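Side-chain contacts in putative hyaluronoglucosaminidase (Clostridium perfringens, PDB 6PWI), which probably hydrolyses N-acetylhexosamine-containing glycans as a family 84 glycoside hydrolase, here represented by its N-terminal domain, catalytic barrel and a following helical region: residues D108-F111 against N115-N118; D119-F122 against H128-S131; K155-Q160 against L169-Y174. All coordinates share one frame; numbering follows the deposited sequence.

Contact 1. Residues D108-F111 against N115-N118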
ATOM      1  N   ASP A 108      30.215  11.080   7.140  1.00 27.93           N
ATOM      2  CA  ASP A 108      30.558  11.396   5.765  1.00 29.75           C
ATOM      3  C   ASP A 108      32.047  11.124   5.561  1.00 31.90           C
ATOM      4  O   ASP A 108      32.443  10.519   4.563  1.00 32.38           O
ATOM      5  CB  ASP A 108      30.156  12.828   5.391  1.00 29.39           C
ATOM      6  CG  ASP A 108      30.443  13.189   3.939  1.00 31.00           C
ATOM      7  OD1 ASP A 108      30.315  12.302   3.066  1.00 32.87           O
ATOM      8  OD2 ASP A 108      30.798  14.354   3.681  1.00 31.74           O
ATOM      9  N   LYS A 109      32.851  11.556   6.542  1.00 33.00           N
ATOM     10  CA  LYS A 109      34.295  11.399   6.524  1.00 34.83           C
ATOM     11  C   LYS A 109      34.658   9.917   6.459  1.00 35.11           C
ATOM     12  O   LYS A 109      35.491   9.519   5.648  1.00 33.80           O
ATOM     13  CB  LYS A 109      34.890  12.059   7.770  1.00 38.32           C
ATOM     14  CG  LYS A 109      36.395  12.270   7.741  1.00 40.18           C
ATOM     15  CD  LYS A 109      36.853  13.336   8.713  1.00 43.07           C
ATOM     16  CE  LYS A 109      38.303  13.723   8.509  1.00 43.92           C
ATOM     17  NZ  LYS A 109      39.191  12.562   8.755  1.00 44.47           N
ATOM     18  N   TYR A 110      34.021   9.105   7.314  1.00 34.36           N
ATOM     19  CA  TYR A 110      34.297   7.677   7.359  1.00 32.58           C
ATOM     20  C   TYR A 110      34.092   7.047   5.980  1.00 32.07           C
ATOM     21  O   TYR A 110      34.893   6.216   5.567  1.00 32.29           O
ATOM     22  CB  TYR A 110      33.507   6.990   8.476  1.00 32.28           C
ATOM     23  CG  TYR A 110      33.405   5.492   8.329  1.00 34.93           C
ATOM     24  CD1 TYR A 110      34.385   4.644   8.831  1.00 34.59           C
ATOM     25  CD2 TYR A 110      32.327   4.919   7.666  1.00 35.11           C
ATOM     26  CE1 TYR A 110      34.296   3.268   8.677  1.00 34.34           C
ATOM     27  CE2 TYR A 110      32.224   3.549   7.501  1.00 34.24           C
ATOM     28  CZ  TYR A 110      33.211   2.724   8.007  1.00 35.24           C
ATOM     29  OH  TYR A 110      33.088   1.379   7.835  1.00 37.26           O
ATOM     30  N   PHE A 111      33.031   7.447   5.268  1.00 31.97           N
ATOM     31  CA  PHE A 111      32.741   6.868   3.963  1.00 32.93           C
ATOM     32  C   PHE A 111      33.768   7.321   2.932  1.00 35.71           C
ATOM     33  O   PHE A 111      34.230   6.517   2.131  1.00 39.06           O
ATOM     34  CB  PHE A 111      31.317   7.178   3.499  1.00 30.86           C
ATOM     35  CG  PHE A 111      30.275   6.211   4.002  1.00 29.77           C
ATOM     36  CD1 PHE A 111      29.910   5.109   3.246  1.00 29.29           C
ATOM     37  CD2 PHE A 111      29.667   6.400   5.233  1.00 28.97           C
ATOM     38  CE1 PHE A 111      28.956   4.217   3.713  1.00 29.09           C
ATOM     39  CE2 PHE A 111      28.712   5.508   5.699  1.00 29.12           C
ATOM     40  CZ  PHE A 111      28.360   4.418   4.938  1.00 28.79           C
ATOM     41  N   ASN A 115      36.598   4.936   1.373  1.00 54.46           N
ATOM     42  CA  ASN A 115      36.427   4.806  -0.066  1.00 59.88           C
ATOM     43  C   ASN A 115      35.438   3.688  -0.409  1.00 60.01           C
ATOM     44  O   ASN A 115      35.770   2.763  -1.147  1.00 57.25           O
ATOM     45  CB  ASN A 115      37.789   4.676  -0.760  1.00 65.46           C
ATOM     46  CG  ASN A 115      37.731   4.956  -2.245  1.00 71.63           C
ATOM     47  OD1 ASN A 115      36.916   5.758  -2.701  1.00 73.44           O
ATOM     48  ND2 ASN A 115      38.596   4.302  -3.004  1.00 74.69           N
ATOM     49  N   LEU A 116      34.202   3.806   0.094  1.00 62.87           N
ATOM     50  CA  LEU A 116      33.233   2.723   0.002  1.00 63.73           C
ATOM     51  C   LEU A 116      32.298   2.890  -1.200  1.00 67.47           C
ATOM     52  O   LEU A 116      31.822   1.884  -1.725  1.00 67.66           O
ATOM     53  CB  LEU A 116      32.447   2.609   1.315  1.00 58.71           C
ATOM     54  CG  LEU A 116      33.263   2.291   2.570  1.00 56.92           C
ATOM     55  CD1 LEU A 116      32.455   2.565   3.830  1.00 55.25           C
ATOM     56  CD2 LEU A 116      33.754   0.851   2.564  1.00 56.43           C
ATOM     57  N   VAL A 117      32.032   4.134  -1.638  1.00 68.27           N
ATOM     58  CA  VAL A 117      30.962   4.361  -2.606  1.00 74.28           C
ATOM     59  C   VAL A 117      31.261   5.512  -3.569  1.00 84.88           C
ATOM     60  O   VAL A 117      32.346   6.090  -3.555  1.00 87.82           O
ATOM     61  CB  VAL A 117      29.595   4.568  -1.923  1.00 69.26           C
ATOM     62  CG1 VAL A 117      28.949   3.257  -1.503  1.00 68.82           C
ATOM     63  CG2 VAL A 117      29.666   5.560  -0.771  1.00 65.95           C
ATOM     64  N   ASN A 118      30.242   5.832  -4.392  1.00 93.42           N
ATOM     65  CA  ASN A 118      30.281   6.798  -5.484  1.00 89.24           C
ATOM     66  C   ASN A 118      29.256   7.905  -5.256  1.00 88.63           C
ATOM     67  O   ASN A 118      28.095   7.623  -4.968  1.00 82.47           O
ATOM     68  CB  ASN A 118      29.890   6.166  -6.824  1.00 82.91           C
ATOM     69  CG  ASN A 118      31.025   5.412  -7.476  1.00 81.19           C
ATOM     70  OD1 ASN A 118      30.872   4.249  -7.834  1.00 80.17           O
ATOM     71  ND2 ASN A 118      32.169   6.061  -7.624  1.00 82.04           N
TER
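Leu116 reaches back over the helix end and sets one methyl, CD1, against two aromatic rings at once. That methyl lies 3.6 Å from CD1 of Phe111 and 3.8 Å from CE2 of Tyr110, meeting each ring obliquely. Its position follows from a side chain whose CG lies anti to its own carbonyl carbon and beside the backbone N (chi1 -61°), which turns the branch back toward the helix. The Leu116 and Phe111 side chains cross at about a right angle. Tyr110 takes the other route: its CG is anti to the backbone N (chi1 162°), and this brings the CE2 side of the ring up to the leucine even though its CB does not head that way.

The backbone under this cluster is a Schellman motif closing helix 106-114. Asn115 N still makes a last helical-type bond, 2.9 Å from Phe111 O, but Asn115 itself leaves the helix with positive phi (60°), and the reversal adds Leu116 N to the same oxygen, 3.4 Å from Phe111 O. Both bonds are weak, the first being strongly bent. The second closes the six-residue turn of the motif, and the Phe111-Leu116 packing is the apolar contact that commonly goes with it.

Val117 extends the apolar contact one residue on, its CG2 lying 4.0 Å from CD1 of Phe111, again oblique to the ring. Beyond the two segments, Phe111 is buried against Ala138 and Leu140 of strand 136-141, while Tyr110 rests on Val136 and Ala138 of the same strand.

Contact 2. Residues D119-F122 against H128-S131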
ATOM      1  N   ASP A 119      29.702   9.155  -5.457  1.00 90.74           N
ATOM      2  CA  ASP A 119      28.869  10.351  -5.392  1.00 87.84           C
ATOM      3  C   ASP A 119      27.766  10.292  -6.456  1.00 83.16           C
ATOM      4  O   ASP A 119      26.735  10.947  -6.311  1.00 78.68           O
ATOM      5  CB  ASP A 119      29.723  11.623  -5.512  1.00 84.60           C
ATOM      6  CG  ASP A 119      29.115  12.857  -4.858  1.00 82.58           C
ATOM      7  OD1 ASP A 119      28.756  13.798  -5.594  1.00 80.58           O
ATOM      8  OD2 ASP A 119      29.021  12.878  -3.612  1.00 80.10           O
ATOM      9  N   SER A 120      28.001   9.494  -7.512  1.00 80.24           N
ATOM     10  CA  SER A 120      27.098   9.308  -8.642  1.00 71.69           C
ATOM     11  C   SER A 120      25.804   8.639  -8.182  1.00 64.52           C
ATOM     12  O   SER A 120      24.780   8.690  -8.860  1.00 62.85           O
ATOM     13  CB  SER A 120      27.758   8.478  -9.720  1.00 75.64           C
ATOM     14  OG  SER A 120      29.076   8.930  -9.994  1.00 83.69           O
ATOM     15  N   HIS A 121      25.880   7.991  -7.021  1.00 54.14           N
ATOM     16  CA  HIS A 121      24.755   7.285  -6.438  1.00 47.90           C
ATOM     17  C   HIS A 121      23.673   8.274  -5.983  1.00 43.94           C
ATOM     18  O   HIS A 121      22.485   8.031  -6.189  1.00 45.55           O
ATOM     19  CB  HIS A 121      25.301   6.312  -5.374  1.00 45.51           C
ATOM     20  CG  HIS A 121      24.274   5.664  -4.514  1.00 45.44           C
ATOM     21  ND1 HIS A 121      23.258   4.884  -5.032  1.00 47.33           N
ATOM     22  CD2 HIS A 121      24.107   5.665  -3.177  1.00 44.97           C
ATOM     23  CE1 HIS A 121      22.503   4.442  -4.048  1.00 46.31           C
ATOM     24  NE2 HIS A 121      23.002   4.908  -2.901  1.00 45.66           N
ATOM     25  N   PHE A 122      24.094   9.422  -5.435  1.00 37.99           N
ATOM     26  CA  PHE A 122      23.276  10.193  -4.510  1.00 34.90           C
ATOM     27  C   PHE A 122      22.318  11.158  -5.207  1.00 34.50           C
ATOM     28  O   PHE A 122      21.479  11.770  -4.553  1.00 32.27           O
ATOM     29  CB  PHE A 122      24.142  10.861  -3.439  1.00 32.11           C
ATOM     30  CG  PHE A 122      24.566   9.920  -2.340  1.00 29.56           C
ATOM     31  CD1 PHE A 122      23.682   9.561  -1.331  1.00 28.37           C
ATOM     32  CD2 PHE A 122      25.838   9.372  -2.328  1.00 27.84           C
ATOM     33  CE1 PHE A 122      24.068   8.685  -0.327  1.00 27.75           C
ATOM     34  CE2 PHE A 122      26.224   8.496  -1.324  1.00 27.37           C
ATOM     35  CZ  PHE A 122      25.339   8.156  -0.326  1.00 27.99           C
ATOM     36  N   HIS A 128      20.612   6.171  -0.646  1.00 21.31           N
ATOM     37  CA  HIS A 128      21.355   5.938   0.578  1.00 22.01           C
ATOM     38  C   HIS A 128      22.180   4.662   0.448  1.00 22.85           C
ATOM     39  O   HIS A 128      21.957   3.860  -0.453  1.00 23.08           O
ATOM     40  CB  HIS A 128      20.408   5.874   1.784  1.00 21.87           C
ATOM     41  CG  HIS A 128      19.480   4.705   1.747  1.00 22.61           C
ATOM     42  ND1 HIS A 128      18.299   4.720   1.028  1.00 22.01           N
ATOM     43  CD2 HIS A 128      19.563   3.479   2.312  1.00 22.90           C
ATOM     44  CE1 HIS A 128      17.690   3.560   1.166  1.00 22.24           C
ATOM     45  NE2 HIS A 128      18.442   2.779   1.951  1.00 22.63           N
ATOM     46  N   VAL A 129      23.112   4.484   1.392  1.00 23.77           N
ATOM     47  CA  VAL A 129      24.038   3.367   1.422  1.00 24.06           C
ATOM     48  C   VAL A 129      24.016   2.771   2.824  1.00 24.28           C
ATOM     49  O   VAL A 129      24.019   3.507   3.807  1.00 24.33           O
ATOM     50  CB  VAL A 129      25.455   3.850   1.057  1.00 25.15           C
ATOM     51  CG1 VAL A 129      26.517   2.809   1.376  1.00 24.66           C
ATOM     52  CG2 VAL A 129      25.545   4.297  -0.396  1.00 24.85           C
ATOM     53  N   VAL A 130      23.980   1.438   2.900  1.00 25.69           N
ATOM     54  CA  VAL A 130      24.147   0.741   4.168  1.00 27.64           C
ATOM     55  C   VAL A 130      25.413  -0.107   4.079  1.00 29.06           C
ATOM     56  O   VAL A 130      25.576  -0.888   3.146  1.00 31.19           O
ATOM     57  CB  VAL A 130      22.916  -0.113   4.535  1.00 27.12           C
ATOM     58  CG1 VAL A 130      23.100  -0.821   5.869  1.00 27.07           C
ATOM     59  CG2 VAL A 130      21.641   0.713   4.558  1.00 26.84           C
ATOM     60  N   SER A 131      26.318   0.068   5.045  1.00 30.44           N
ATOM     61  CA  SER A 131      27.568  -0.673   5.035  1.00 31.57           C
ATOM     62  C   SER A 131      27.744  -1.439   6.343  1.00 31.86           C
ATOM     63  O   SER A 131      27.620  -0.868   7.425  1.00 33.20           O
ATOM     64  CB  SER A 131      28.725   0.242   4.770  1.00 32.04           C
ATOM     65  OG  SER A 131      29.897  -0.252   5.388  1.00 33.97           O
TER
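The loop joining helix 106-114 to strand 127-133 turns back onto the strand it is about to enter, and His121 makes the polar link to His128. The donor is NE2 of His121, 2.9 Å from O of His128, and the bond is nearly straight at 163°. The oxygen sits at the edge of the imidazole, near its plane; relative to the carbonyl, the nitrogen stands well above the plane, off the lone pairs. That oxygen probably also takes the backbone N-H of Asp173 in the adjoining strand, which would give it two donors. The bond requires a proton on NE2 of His121.

His121 extends with CG anti to its backbone N (chi1 170°), which carries the ring out to the strand and lets CD2 lie against CG2 of Val129 at 3.4 Å. The Phe122 ring packs against this imidazole: CD2 of His121 stands over the centre of one phenyl face, 3.9 Å above its plane. The far end of the phenyl ring then reaches the strand, CZ coming to 3.9 Å from CG2 of Val129 with the two side chains roughly perpendicular.

Val129 is thus wedged among the loop, Phe111 of helix 106-114 and Leu170 of strand 165-175. The His128 side chain turns to the other face of the sheet, where it meets Ser146 and Tyr149 of helix 144-158 and its ND1 bonds to Asp126 O.

Contact 3. Residues K155-Q160 against L169-Y174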
ATOM      1  N   LYS A 155      16.374  -2.577  10.006  1.00 28.63           N
ATOM      2  CA  LYS A 155      15.292  -3.095  10.825  1.00 28.36           C
ATOM      3  C   LYS A 155      14.804  -4.415  10.233  1.00 29.08           C
ATOM      4  O   LYS A 155      14.545  -5.373  10.960  1.00 28.42           O
ATOM      5  CB  LYS A 155      14.139  -2.092  10.913  1.00 28.25           C
ATOM      6  CG  LYS A 155      13.111  -2.431  11.980  1.00 30.13           C
ATOM      7  CD  LYS A 155      11.758  -1.789  11.805  1.00 30.90           C
ATOM      8  CE  LYS A 155      10.752  -2.373  12.772  1.00 31.52           C
ATOM      9  NZ  LYS A 155       9.409  -1.792  12.559  1.00 33.40           N
ATOM     10  N   ALA A 156      14.685  -4.445   8.903  1.00 29.10           N
ATOM     11  CA  ALA A 156      14.298  -5.654   8.205  1.00 29.66           C
ATOM     12  C   ALA A 156      15.352  -6.739   8.435  1.00 31.42           C
ATOM     13  O   ALA A 156      15.007  -7.900   8.654  1.00 32.49           O
ATOM     14  CB  ALA A 156      14.076  -5.361   6.740  1.00 27.90           C
ATOM     15  N   ILE A 157      16.635  -6.349   8.420  1.00 31.76           N
ATOM     16  CA  ILE A 157      17.709  -7.321   8.567  1.00 32.20           C
ATOM     17  C   ILE A 157      17.678  -7.901   9.980  1.00 34.44           C
ATOM     18  O   ILE A 157      17.741  -9.117  10.160  1.00 33.85           O
ATOM     19  CB  ILE A 157      19.082  -6.722   8.190  1.00 31.01           C
ATOM     20  CG1 ILE A 157      19.155  -6.392   6.695  1.00 29.89           C
ATOM     21  CG2 ILE A 157      20.198  -7.672   8.602  1.00 30.91           C
ATOM     22  CD1 ILE A 157      20.476  -5.813   6.232  1.00 29.18           C
ATOM     23  N   PHE A 158      17.535  -7.014  10.974  1.00 35.79           N
ATOM     24  CA  PHE A 158      17.661  -7.396  12.372  1.00 36.12           C
ATOM     25  C   PHE A 158      16.504  -8.304  12.793  1.00 36.91           C
ATOM     26  O   PHE A 158      16.676  -9.158  13.661  1.00 38.23           O
ATOM     27  CB  PHE A 158      17.845  -6.164  13.266  1.00 35.24           C
ATOM     28  CG  PHE A 158      19.264  -5.659  13.419  1.00 35.19           C
ATOM     29  CD1 PHE A 158      20.181  -5.744  12.378  1.00 34.37           C
ATOM     30  CD2 PHE A 158      19.682  -5.070  14.603  1.00 35.14           C
ATOM     31  CE1 PHE A 158      21.477  -5.270  12.524  1.00 33.45           C
ATOM     32  CE2 PHE A 158      20.978  -4.593  14.746  1.00 35.15           C
ATOM     33  CZ  PHE A 158      21.875  -4.695  13.707  1.00 33.47           C
ATOM     34  N   ASN A 159      15.342  -8.139  12.149  1.00 35.90           N
ATOM     35  CA  ASN A 159      14.151  -8.902  12.493  1.00 34.97           C
ATOM     36  C   ASN A 159      14.277 -10.364  12.058  1.00 34.43           C
ATOM     37  O   ASN A 159      13.458 -11.193  12.452  1.00 34.58           O
ATOM     38  CB  ASN A 159      12.874  -8.274  11.927  1.00 34.04           C
ATOM     39  CG  ASN A 159      12.242  -7.266  12.861  1.00 34.17           C
ATOM     40  OD1 ASN A 159      12.248  -7.449  14.075  1.00 35.36           O
ATOM     41  ND2 ASN A 159      11.692  -6.198  12.306  1.00 35.40           N
ATOM     42  N   GLN A 160      15.297 -10.686  11.252  1.00 33.15           N
ATOM     43  CA  GLN A 160      15.422 -12.038  10.730  1.00 33.00           C
ATOM     44  C   GLN A 160      16.753 -12.667  11.149  1.00 35.56           C
ATOM     45  O   GLN A 160      17.094 -13.749  10.684  1.00 36.24           O
ATOM     46  CB  GLN A 160      15.170 -12.068   9.220  1.00 29.11           C
ATOM     47  CG  GLN A 160      16.260 -11.389   8.406  1.00 28.37           C
ATOM     48  CD  GLN A 160      15.937 -11.277   6.935  1.00 28.21           C
ATOM     49  OE1 GLN A 160      16.143 -12.207   6.159  1.00 26.29           O
ATOM     50  NE2 GLN A 160      15.473 -10.104   6.529  1.00 27.76           N
ATOM     51  N   LEU A 169      27.968  -6.620   4.458  1.00 35.55           N
ATOM     52  CA  LEU A 169      27.257  -6.321   3.224  1.00 32.56           C
ATOM     53  C   LEU A 169      27.372  -4.838   2.879  1.00 31.20           C
ATOM     54  O   LEU A 169      27.763  -4.026   3.715  1.00 31.10           O
ATOM     55  CB  LEU A 169      25.792  -6.748   3.376  1.00 32.58           C
ATOM     56  CG  LEU A 169      25.014  -6.095   4.520  1.00 32.36           C
ATOM     57  CD1 LEU A 169      24.336  -4.809   4.064  1.00 30.12           C
ATOM     58  CD2 LEU A 169      23.989  -7.063   5.090  1.00 32.38           C
ATOM     59  N   LEU A 170      27.005  -4.508   1.635  1.00 29.21           N
ATOM     60  CA  LEU A 170      26.908  -3.134   1.178  1.00 28.41           C
ATOM     61  C   LEU A 170      25.647  -2.974   0.325  1.00 28.73           C
ATOM     62  O   LEU A 170      25.545  -3.545  -0.761  1.00 28.82           O
ATOM     63  CB  LEU A 170      28.175  -2.788   0.388  1.00 27.24           C
ATOM     64  CG  LEU A 170      28.223  -1.387  -0.223  1.00 27.76           C
ATOM     65  CD1 LEU A 170      28.581  -0.344   0.824  1.00 26.95           C
ATOM     66  CD2 LEU A 170      29.219  -1.339  -1.369  1.00 27.14           C
ATOM     67  N   ILE A 171      24.680  -2.207   0.846  1.00 27.52           N
ATOM     68  CA  ILE A 171      23.470  -1.864   0.117  1.00 27.84           C
ATOM     69  C   ILE A 171      23.690  -0.499  -0.526  1.00 28.56           C
ATOM     70  O   ILE A 171      24.054   0.453   0.159  1.00 30.23           O
ATOM     71  CB  ILE A 171      22.233  -1.846   1.046  1.00 27.09           C
ATOM     72  CG1 ILE A 171      21.979  -3.194   1.722  1.00 26.03           C
ATOM     73  CG2 ILE A 171      20.997  -1.367   0.297  1.00 26.77           C
ATOM     74  CD1 ILE A 171      20.941  -3.140   2.820  1.00 25.97           C
ATOM     75  N   GLU A 172      23.469  -0.416  -1.841  1.00 28.66           N
ATOM     76  CA  GLU A 172      23.435   0.870  -2.518  1.00 30.58           C
ATOM     77  C   GLU A 172      22.030   1.073  -3.081  1.00 30.45           C
ATOM     78  O   GLU A 172      21.708   0.553  -4.149  1.00 32.38           O
ATOM     79  CB  GLU A 172      24.506   0.946  -3.610  1.00 32.93           C
ATOM     80  CG  GLU A 172      25.931   0.833  -3.084  1.00 37.32           C
ATOM     81  CD  GLU A 172      26.967   0.454  -4.135  1.00 40.04           C
ATOM     82  OE1 GLU A 172      27.282  -0.762  -4.255  1.00 39.91           O
ATOM     83  OE2 GLU A 172      27.459   1.373  -4.836  1.00 39.88           O
ATOM     84  N   ASP A 173      21.197   1.825  -2.352  1.00 27.52           N
ATOM     85  CA  ASP A 173      19.765   1.798  -2.601  1.00 25.78           C
ATOM     86  C   ASP A 173      19.253   3.177  -3.004  1.00 25.22           C
ATOM     87  O   ASP A 173      19.845   4.205  -2.672  1.00 25.09           O
ATOM     88  CB  ASP A 173      19.003   1.224  -1.406  1.00 25.03           C
ATOM     89  CG  ASP A 173      17.758   0.444  -1.794  1.00 26.16           C
ATOM     90  OD1 ASP A 173      17.380   0.475  -2.996  1.00 27.58           O
ATOM     91  OD2 ASP A 173      17.171  -0.191  -0.898  1.00 25.04           O
ATOM     92  N   TYR A 174      18.137   3.168  -3.736  1.00 24.85           N
ATOM     93  CA  TYR A 174      17.419   4.378  -4.097  1.00 25.27           C
ATOM     94  C   TYR A 174      16.019   4.011  -4.585  1.00 25.04           C
ATOM     95  O   TYR A 174      15.724   2.841  -4.813  1.00 24.86           O
ATOM     96  CB  TYR A 174      18.188   5.159  -5.164  1.00 24.81           C
ATOM     97  CG  TYR A 174      18.314   4.443  -6.483  1.00 24.57           C
ATOM     98  CD1 TYR A 174      17.310   4.516  -7.437  1.00 23.64           C
ATOM     99  CD2 TYR A 174      19.449   3.700  -6.777  1.00 24.90           C
ATOM    100  CE1 TYR A 174      17.432   3.858  -8.651  1.00 24.94           C
ATOM    101  CE2 TYR A 174      19.590   3.042  -7.988  1.00 24.21           C
ATOM    102  CZ  TYR A 174      18.575   3.120  -8.924  1.00 25.21           C
ATOM    103  OH  TYR A 174      18.722   2.467 -10.112  1.00 25.83           O
TER
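The end of helix 144-158 runs beside strand 165-175 with no backbone contact, the closest CA atoms, those of Ile157 and Leu169, being 11.0 Å apart. Side chains bridge that gap. Ile157 sends its longer branch straight out, CG1 beside the backbone N and CD1 fully extended beyond it (chi2 -179°), and Leu169 reaches back to meet it tip to tip. CD1 of Ile157 lies 3.9 Å from CD2 of Leu169. The leucine gets there with CG between its backbone N and carbonyl carbon (chi1 59°). Ile171, two residues along and so on the same face of the strand, makes a looser touch, its CD1 4.4 Å from CD1 of Ile157. This is a helix laid on the face of the mixed sheet of the N-terminal domain.

The polar side chains bond away from this apolar meeting point. Gln160 folds back on the helix end, where its NE2 is 3.1 Å from Ala156 O; the N-H points almost directly at the oxygen (177°), and NE2 also meets Glu35 O. On the strand, OD1 of Asp173 receives Tyr174 N at 2.9 Å, as well as Gln41 N and the indole NE1 of Trp444, from a helix of the barrel.

Between helix and strand the contact is therefore purely apolar, made by buried methyl ends without directional bonds, while the hydrogen bonds of Gln160 and Asp173 run within their own segments and to Glu35, Gln41 and Trp444.

How the contacts relate
All three contacts lie in the N-terminal alpha/beta domain. Contacts 1 and 2, with centres about 9 Å apart, share one apolar cluster: Phe111 CE1 lies 3.7 Å from Val129 CG1, and Val117 CG1 the same distance, 3.7 Å, from Val129 CG2. Contact 2 joins contact 3, about 13 Å away between centres, through neighbouring antiparallel strands, with Val130 O and Ile171 N 2.8 Å apart in a probable hydrogen bond. Contacts 1 and 3, about 18 Å apart, use opposite faces of that sheet, helix 106-114 on one and helix 144-158 on the other. The predicted proton donor, Asp299, belongs to the eight-stranded barrel, away from all three.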